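Local coordinates for protein thiol-activated cytolysin (Desulfobulbus propionicus, PDB 6NAL) that probably forms large pores in cholesterol-containing membranes after binding to them, as a bacterial toxin of the cholesterol-dependent cytolysin family, at residues 375-380 with 405-410; 428-433 with 440-445. One frame throughout, in Å; residues are numbered along the deposited sequence.

Contact 1: 375-380 with 405-410; sequences WYVARF and GKDRTA
Ala378 and Arg408 face each other as an antiparallel hydrogen-bonded pair, with Ala378 N giving its proton to Arg408 O at 2.8 Å along a nearly straight line (166°) that lies in the carbonyl plane. The next crossing bond is at the other end of the pairing, where Gly405 N reaches Phe380 O at 3.1 Å, tilted out of the carbonyl plane. Gly405 has a positive phi, a conformation that comes easily to a residue without a side chain, and its own carbonyl turns toward Arg379. That arginine lays its aliphatic part over the opposite backbone: CB sits 3.2 Å from Lys406 O, and CD, further along the extended chain, lies 3.5 Å from Gly405 O. Val377 covers the edge of the pairing. Its CG1, placed anti to the backbone N (chi1 171°), meets Asp407 CB at 3.6 Å, the two side chains running obliquely to each other; a branched apolar residue suits this partly exposed place, where CG1 packs on the carbon part of Asp407 and the side chain also touches Trp440.

Farther out, a water bridges the strands, accepting from Phe380 N at 3.2 Å and from Arg408 NH1 at 3.0 Å. It lies at the edge of the guanidinium, in its plane, and the bend of the Arg408 chain at chi2 (92°) brings the group to it. The charged end of Arg379 is held elsewhere, by a salt bridge to Glu430, and makes a cation-pi contact with Trp440. This pairing forms the open end of the hairpin 378-389/394-408 in the beta-sandwich domain. Ala378 and Phe380, both buried, pack against strands 349-372 and 454-462 of the facing sheet, while strand 422-432 flanks 378-389 within its own.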
ATOM      1  N   TRP A 375      26.146  36.536   7.314  1.00 41.03           N
ATOM      2  CA  TRP A 375      26.372  37.844   7.941  1.00 45.30           C
ATOM      3  C   TRP A 375      25.094  38.699   7.846  1.00 44.50           C
ATOM      4  O   TRP A 375      25.034  39.775   7.276  1.00 46.90           O
ATOM      5  CB  TRP A 375      27.578  38.523   7.279  1.00 46.26           C
ATOM      6  CG  TRP A 375      28.861  37.928   7.722  1.00 47.67           C
ATOM      7  CD1 TRP A 375      29.033  36.877   8.637  1.00 56.14           C
ATOM      8  CD2 TRP A 375      30.208  38.294   7.231  1.00 57.56           C
ATOM      9  NE1 TRP A 375      30.418  36.613   8.680  1.00 56.33           N
ATOM     10  CE2 TRP A 375      31.110  37.395   7.779  1.00 55.89           C
ATOM     11  CE3 TRP A 375      30.715  39.301   6.357  1.00 61.83           C
ATOM     12  CZ2 TRP A 375      32.507  37.573   7.620  1.00 68.34           C
ATOM     13  CZ3 TRP A 375      32.068  39.400   6.148  1.00 69.07           C
ATOM     14  CH2 TRP A 375      32.943  38.595   6.815  1.00 64.47           C
ATOM     15  N   TYR A 376      24.004  38.160   8.373  1.00 43.56           N
ATOM     16  CA  TYR A 376      22.694  38.803   8.277  1.00 31.60           C
ATOM     17  C   TYR A 376      21.781  38.091   9.276  1.00 42.54           C
ATOM     18  O   TYR A 376      22.159  37.088   9.863  1.00 45.58           O
ATOM     19  CB  TYR A 376      22.110  38.764   6.860  1.00 40.60           C
ATOM     20  CG  TYR A 376      22.088  37.385   6.207  1.00 44.08           C
ATOM     21  CD1 TYR A 376      21.142  36.440   6.573  1.00 40.91           C
ATOM     22  CD2 TYR A 376      23.017  37.037   5.226  1.00 42.00           C
ATOM     23  CE1 TYR A 376      21.135  35.168   5.993  1.00 38.24           C
ATOM     24  CE2 TYR A 376      23.021  35.771   4.637  1.00 42.58           C
ATOM     25  CZ  TYR A 376      22.076  34.839   5.008  1.00 32.23           C
ATOM     26  OH  TYR A 376      22.035  33.578   4.417  1.00 31.99           O
ATOM     27  N   VAL A 377      20.608  38.653   9.522  1.00 51.05           N
ATOM     28  CA  VAL A 377      19.625  38.039  10.410  1.00 42.74           C
ATOM     29  C   VAL A 377      18.763  37.128   9.560  1.00 39.09           C
ATOM     30  O   VAL A 377      18.330  37.509   8.464  1.00 42.30           O
ATOM     31  CB  VAL A 377      18.767  39.103  11.119  1.00 43.06           C
ATOM     32  CG1 VAL A 377      17.599  38.438  11.862  1.00 40.95           C
ATOM     33  CG2 VAL A 377      19.618  39.935  12.107  1.00 40.25           C
ATOM     34  N   ALA A 378      18.528  35.933  10.036  1.00 30.98           N
ATOM     35  CA  ALA A 378      17.802  34.966   9.237  1.00 42.77           C
ATOM     36  C   ALA A 378      16.691  34.353  10.071  1.00 35.15           C
ATOM     37  O   ALA A 378      16.772  34.284  11.293  1.00 36.24           O
ATOM     38  CB  ALA A 378      18.732  33.877   8.735  1.00 40.30           C
ATOM     39  N   ARG A 379      15.643  33.924   9.415  1.00 39.16           N
ATOM     40  CA  ARG A 379      14.667  33.109  10.105  1.00 34.83           C
ATOM     41  C   ARG A 379      14.373  31.879   9.279  1.00 31.99           C
ATOM     42  O   ARG A 379      14.442  31.899   8.040  1.00 35.59           O
ATOM     43  CB  ARG A 379      13.393  33.871  10.395  1.00 39.40           C
ATOM     44  CG  ARG A 379      12.787  34.446   9.197  1.00 43.04           C
ATOM     45  CD  ARG A 379      11.729  35.439   9.587  1.00 41.23           C
ATOM     46  NE  ARG A 379      10.967  35.751   8.389  1.00 41.72           N
ATOM     47  CZ  ARG A 379      10.231  36.840   8.261  1.00 45.28           C
ATOM     48  NH1 ARG A 379      10.134  37.684   9.286  1.00 45.93           N
ATOM     49  NH2 ARG A 379       9.592  37.070   7.123  1.00 48.59           N
ATOM     50  N   PHE A 380      14.083  30.815  10.024  1.00 34.90           N
ATOM     51  CA  PHE A 380      13.775  29.473   9.551  1.00 32.19           C
ATOM     52  C   PHE A 380      12.308  29.151   9.860  1.00 33.37           C
ATOM     53  O   PHE A 380      11.825  29.424  10.962  1.00 35.10           O
ATOM     54  CB  PHE A 380      14.655  28.417  10.252  1.00 39.43           C
ATOM     55  CG  PHE A 380      16.117  28.462   9.908  1.00 38.97           C
ATOM     56  CD1 PHE A 380      16.963  29.253  10.628  1.00 36.79           C
ATOM     57  CD2 PHE A 380      16.643  27.660   8.919  1.00 37.71           C
ATOM     58  CE1 PHE A 380      18.307  29.321  10.342  1.00 48.55           C
ATOM     59  CE2 PHE A 380      18.008  27.716   8.633  1.00 46.91           C
ATOM     60  CZ  PHE A 380      18.833  28.552   9.364  1.00 39.52           C
ATOM     61  N   GLY A 405       9.831  31.291  12.415  1.00 34.92           N
ATOM     62  CA  GLY A 405       9.740  32.723  12.320  1.00 40.02           C
ATOM     63  C   GLY A 405      10.729  33.515  13.145  1.00 41.03           C
ATOM     64  O   GLY A 405      10.923  34.713  12.879  1.00 49.23           O
ATOM     65  N   LYS A 406      11.361  32.910  14.139  1.00 41.29           N
ATOM     66  CA  LYS A 406      12.194  33.696  15.039  1.00 40.24           C
ATOM     67  C   LYS A 406      13.498  34.113  14.353  1.00 45.80           C
ATOM     68  O   LYS A 406      14.064  33.376  13.528  1.00 42.84           O
ATOM     69  CB  LYS A 406      12.496  32.910  16.313  1.00 38.19           C
ATOM     70  CG  LYS A 406      11.310  32.815  17.337  1.00 62.38           C
ATOM     71  CD  LYS A 406      10.292  33.997  17.288  1.00 71.77           C
ATOM     72  CE  LYS A 406       8.991  33.646  16.527  1.00 76.19           C
ATOM     73  NZ  LYS A 406       8.014  34.794  16.370  1.00 81.46           N
ATOM     74  N   ASP A 407      13.984  35.300  14.726  1.00 38.59           N
ATOM     75  CA  ASP A 407      15.194  35.870  14.142  1.00 44.06           C
ATOM     76  C   ASP A 407      16.441  35.175  14.665  1.00 40.86           C
ATOM     77  O   ASP A 407      16.508  34.729  15.807  1.00 51.28           O
ATOM     78  CB  ASP A 407      15.269  37.360  14.439  1.00 42.73           C
ATOM     79  CG  ASP A 407      14.206  38.171  13.670  1.00 54.93           C
ATOM     80  OD1 ASP A 407      13.359  37.563  12.955  1.00 52.30           O
ATOM     81  OD2 ASP A 407      14.211  39.426  13.798  1.00 63.77           O
ATOM     82  N   ARG A 408      17.428  35.056  13.801  1.00 39.32           N
ATOM     83  CA  ARG A 408      18.553  34.188  14.082  1.00 40.06           C
ATOM     84  C   ARG A 408      19.812  34.864  13.599  1.00 39.22           C
ATOM     85  O   ARG A 408      19.827  35.422  12.493  1.00 42.93           O
ATOM     86  CB  ARG A 408      18.351  32.820  13.391  1.00 47.51           C
ATOM     87  CG  ARG A 408      18.173  31.660  14.325  1.00 50.11           C
ATOM     88  CD  ARG A 408      16.747  31.342  14.671  1.00 40.79           C
ATOM     89  NE  ARG A 408      16.781  30.656  15.959  1.00 46.28           N
ATOM     90  CZ  ARG A 408      15.726  30.164  16.605  1.00 51.11           C
ATOM     91  NH1 ARG A 408      14.498  30.217  16.081  1.00 53.25           N
ATOM     92  NH2 ARG A 408      15.905  29.590  17.783  1.00 51.70           N
ATOM     93  N   THR A 409      20.880  34.759  14.400  1.00 46.62           N
ATOM     94  CA  THR A 409      22.116  35.477  14.123  1.00 48.50           C
ATOM     95  C   THR A 409      23.332  34.557  14.132  1.00 46.26           C
ATOM     96  O   THR A 409      23.290  33.442  14.647  1.00 48.04           O
ATOM     97  CB  THR A 409      22.426  36.592  15.155  1.00 49.68           C
ATOM     98  OG1 THR A 409      22.705  35.994  16.432  1.00 48.92           O
ATOM     99  CG2 THR A 409      21.321  37.602  15.310  1.00 40.72           C
ATOM    100  N   ALA A 410      24.473  35.106  13.581  1.00 61.21           N
ATOM    101  CA  ALA A 410      25.852  34.752  13.945  1.00 50.84           C
ATOM    102  C   ALA A 410      25.897  33.264  13.751  1.00 53.06           C
ATOM    103  O   ALA A 410      25.185  32.790  12.860  1.00 63.42           O
ATOM    104  CB  ALA A 410      26.225  35.170  15.353  1.00 50.10           C
TER
HETATM  105  O   HOH W   1      24.848  36.678  11.630  1.00 39.10           O
HETATM  106  O   HOH W   2      13.833  30.893  13.214  1.00 34.51           O

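Contact 2: 428-433 with 440-445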
ATOM      1  N   LYS A 428      11.650  26.537   4.882  1.00 31.79           N
ATOM      2  CA  LYS A 428      11.829  27.833   4.241  1.00 35.51           C
ATOM      3  C   LYS A 428      12.866  28.628   5.017  1.00 37.34           C
ATOM      4  O   LYS A 428      12.825  28.666   6.241  1.00 34.79           O
ATOM      5  CB  LYS A 428      10.516  28.652   4.191  1.00 34.90           C
ATOM      6  CG  LYS A 428      10.577  29.901   3.340  1.00 49.45           C
ATOM      7  CD  LYS A 428       9.633  30.963   3.823  1.00 52.52           C
ATOM      8  CE  LYS A 428       8.248  30.827   3.186  1.00 54.83           C
ATOM      9  NZ  LYS A 428       7.313  31.872   3.715  1.00 63.74           N
ATOM     10  N   THR A 429      13.773  29.290   4.305  1.00 41.35           N
ATOM     11  CA  THR A 429      14.774  30.149   4.925  1.00 35.74           C
ATOM     12  C   THR A 429      14.702  31.560   4.344  1.00 42.55           C
ATOM     13  O   THR A 429      14.649  31.731   3.121  1.00 40.48           O
ATOM     14  CB  THR A 429      16.189  29.594   4.723  1.00 37.78           C
ATOM     15  OG1 THR A 429      16.481  29.444   3.317  1.00 40.25           O
ATOM     16  CG2 THR A 429      16.324  28.261   5.362  1.00 36.35           C
ATOM     17  N   GLU A 430      14.742  32.574   5.215  1.00 40.30           N
ATOM     18  CA  GLU A 430      14.760  33.952   4.758  1.00 42.85           C
ATOM     19  C   GLU A 430      15.902  34.711   5.422  1.00 34.07           C
ATOM     20  O   GLU A 430      16.270  34.456   6.568  1.00 37.07           O
ATOM     21  CB  GLU A 430      13.441  34.630   5.043  1.00 49.21           C
ATOM     22  CG  GLU A 430      12.269  33.997   4.355  1.00 50.65           C
ATOM     23  CD  GLU A 430      10.951  34.443   4.968  1.00 54.43           C
ATOM     24  OE1 GLU A 430      10.660  34.032   6.113  1.00 65.48           O
ATOM     25  OE2 GLU A 430      10.211  35.207   4.318  1.00 56.20           O
ATOM     26  N   GLY A 431      16.477  35.638   4.678  1.00 39.15           N
ATOM     27  CA  GLY A 431      17.549  36.440   5.205  1.00 35.10           C
ATOM     28  C   GLY A 431      17.159  37.881   5.061  1.00 37.20           C
ATOM     29  O   GLY A 431      16.673  38.273   3.999  1.00 40.41           O
ATOM     30  N   CYS A 432      17.311  38.663   6.127  1.00 38.50           N
ATOM     31  CA  CYS A 432      17.014  40.093   6.073  1.00 36.69           C
ATOM     32  C   CYS A 432      18.137  40.838   5.354  1.00 52.04           C
ATOM     33  O   CYS A 432      19.285  40.838   5.823  1.00 40.10           O
ATOM     34  CB  CYS A 432      16.840  40.653   7.474  1.00 44.95           C
ATOM     35  SG  CYS A 432      16.531  42.442   7.451  1.00 55.45           S
ATOM     36  N   THR A 433      17.799  41.488   4.232  1.00 52.52           N
ATOM     37  CA  THR A 433      18.785  42.230   3.459  1.00 49.43           C
ATOM     38  C   THR A 433      19.126  43.580   4.066  1.00 49.62           C
ATOM     39  O   THR A 433      20.131  44.182   3.686  1.00 56.40           O
ATOM     40  CB  THR A 433      18.310  42.502   2.032  1.00 48.57           C
ATOM     41  OG1 THR A 433      17.233  43.453   2.069  1.00 54.48           O
ATOM     42  CG2 THR A 433      17.884  41.239   1.321  1.00 54.74           C
ATOM     43  N   TRP A 440      13.029  41.056   3.376  1.00 39.94           N
ATOM     44  CA  TRP A 440      13.272  39.638   3.613  1.00 44.06           C
ATOM     45  C   TRP A 440      13.414  39.023   2.251  1.00 44.33           C
ATOM     46  O   TRP A 440      12.567  39.253   1.391  1.00 52.84           O
ATOM     47  CB  TRP A 440      12.146  38.926   4.386  1.00 44.63           C
ATOM     48  CG  TRP A 440      12.122  39.278   5.886  1.00 37.83           C
ATOM     49  CD1 TRP A 440      11.225  40.093   6.504  1.00 44.80           C
ATOM     50  CD2 TRP A 440      13.040  38.846   6.923  1.00 36.72           C
ATOM     51  NE1 TRP A 440      11.514  40.196   7.851  1.00 37.75           N
ATOM     52  CE2 TRP A 440      12.622  39.456   8.134  1.00 40.58           C
ATOM     53  CE3 TRP A 440      14.180  38.041   6.941  1.00 41.64           C
ATOM     54  CZ2 TRP A 440      13.268  39.255   9.346  1.00 37.85           C
ATOM     55  CZ3 TRP A 440      14.834  37.831   8.174  1.00 42.94           C
ATOM     56  CH2 TRP A 440      14.369  38.445   9.354  1.00 48.92           C
ATOM     57  N   ARG A 441      14.498  38.294   2.043  1.00 38.64           N
ATOM     58  CA  ARG A 441      14.738  37.585   0.805  1.00 48.05           C
ATOM     59  C   ARG A 441      14.654  36.110   1.133  1.00 41.85           C
ATOM     60  O   ARG A 441      15.176  35.666   2.155  1.00 38.21           O
ATOM     61  CB  ARG A 441      16.100  37.947   0.217  1.00 48.75           C
ATOM     62  CG  ARG A 441      16.174  37.739  -1.283  1.00 60.51           C
ATOM     63  CD  ARG A 441      15.715  38.965  -2.117  1.00 82.17           C
ATOM     64  NE  ARG A 441      16.699  40.055  -2.175  1.00 96.65           N
ATOM     65  CZ  ARG A 441      17.870  39.991  -2.815  1.00 90.74           C
ATOM     66  NH1 ARG A 441      18.216  38.893  -3.465  1.00 88.80           N
ATOM     67  NH2 ARG A 441      18.709  41.018  -2.813  1.00 75.57           N
ATOM     68  N   THR A 442      13.983  35.351   0.292  1.00 47.36           N
ATOM     69  CA  THR A 442      13.851  33.925   0.527  1.00 44.78           C
ATOM     70  C   THR A 442      14.988  33.216  -0.176  1.00 44.43           C
ATOM     71  O   THR A 442      15.071  33.264  -1.399  1.00 50.04           O
ATOM     72  CB  THR A 442      12.509  33.400   0.023  1.00 45.56           C
ATOM     73  OG1 THR A 442      11.453  34.012   0.776  1.00 58.99           O
ATOM     74  CG2 THR A 442      12.455  31.876   0.185  1.00 47.29           C
ATOM     75  N   SER A 443      15.845  32.541   0.578  1.00 42.35           N
ATOM     76  CA  SER A 443      16.939  31.808  -0.053  1.00 37.07           C
ATOM     77  C   SER A 443      16.589  30.361  -0.348  1.00 37.86           C
ATOM     78  O   SER A 443      17.358  29.673  -1.029  1.00 45.45           O
ATOM     79  CB  SER A 443      18.186  31.860   0.829  1.00 43.01           C
ATOM     80  OG  SER A 443      17.904  31.389   2.137  1.00 45.82           O
ATOM     81  N   GLY A 444      15.447  29.882   0.124  1.00 39.92           N
ATOM     82  CA  GLY A 444      15.073  28.507  -0.092  1.00 37.02           C
ATOM     83  C   GLY A 444      13.664  28.239   0.363  1.00 36.21           C
ATOM     84  O   GLY A 444      13.257  28.743   1.392  1.00 36.14           O
ATOM     85  N   TYR A 445      12.913  27.455  -0.391  1.00 38.13           N
ATOM     86  CA  TYR A 445      11.519  27.120  -0.076  1.00 43.20           C
ATOM     87  C   TYR A 445      11.281  25.743  -0.702  1.00 38.63           C
ATOM     88  O   TYR A 445      10.947  25.639  -1.885  1.00 37.01           O
ATOM     89  CB  TYR A 445      10.522  28.125  -0.616  1.00 39.46           C
ATOM     90  CG  TYR A 445       9.136  28.064  -0.028  1.00 43.75           C
ATOM     91  CD1 TYR A 445       8.796  27.154   0.979  1.00 48.63           C
ATOM     92  CD2 TYR A 445       8.170  28.979  -0.445  1.00 42.14           C
ATOM     93  CE1 TYR A 445       7.510  27.163   1.540  1.00 37.16           C
ATOM     94  CE2 TYR A 445       6.913  28.989   0.096  1.00 47.73           C
ATOM     95  CZ  TYR A 445       6.590  28.088   1.082  1.00 43.86           C
ATOM     96  OH  TYR A 445       5.319  28.148   1.567  1.00 51.01           O
TER
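Thr429 and Ser443 meet through their hydroxyls, OG1 to OG at 2.7 Å, in a tightly packed part of this antiparallel pairing. Both oxygens occupy the position between backbone N and carbonyl carbon (chi1 58° for Thr429), which turns them to each other, and two backbone bonds flank them: Ser443 N to Thr429 O at 2.9 Å, and Thr429 N to Gly444 O at 3.0 Å. Gly444, with no side chain, leaves room for the Thr429 hydroxyl. Here the register slips by one residue, making a beta bulge at which the second strand turns a corner.

Next to the bulge, Lys428 lies across Tyr445. A bend at chi3 (-89°) sets CE 3.8 Å above the centre of the ring, a CH-pi contact that the more distant NZ extends as a cation-pi interaction before bonding to Phe146 O of the second subunit.

The strands form the hairpin 422-432/440-449, whose connection, with the strand ends on either side of it, corresponds to the tryptophan-rich undecapeptide of cholesterol-dependent cytolysins, at the tip of the beta-sandwich domain. Toward that tip, Gly431 and Arg441 exchange two backbone bonds, and Cys432 CB packs over one face of the Trp440 ring, 3.5 Å from CZ3 and offset toward the rim. Its SG stands higher above the same six-membered ring, a cysteine sulfur-aromatic contact.

The solvent-facing place is looser: exposed Thr442 touches Glu430 CG with OG1 at 3.7 Å. On the other face, Thr433 CG2 loosely approaches Arg441 NE at 3.9 Å, and that NE forms a salt bridge with Glu438.

After the helix-containing part of the chain, the long strand 349-372 runs into the sandwich; the chain then enters strand 378-389, turns back through 394-408, and so closes contact 1 across 24 intervening residues. It continues through strand 412-418 of the other sheet and returns in 422-432, where contact 2 opens and closes over six intervening residues. The two closures follow in series, neither enclosing nor crossing the other. In space they are neighbours, their centres about 9 Å apart, because strands 378-389 and 422-432 are adjacent in one four-stranded antiparallel sheet. Val377 O and Cys432 N, at 2.8 Å, probably form a hydrogen bond across that seam, joining the two hairpins.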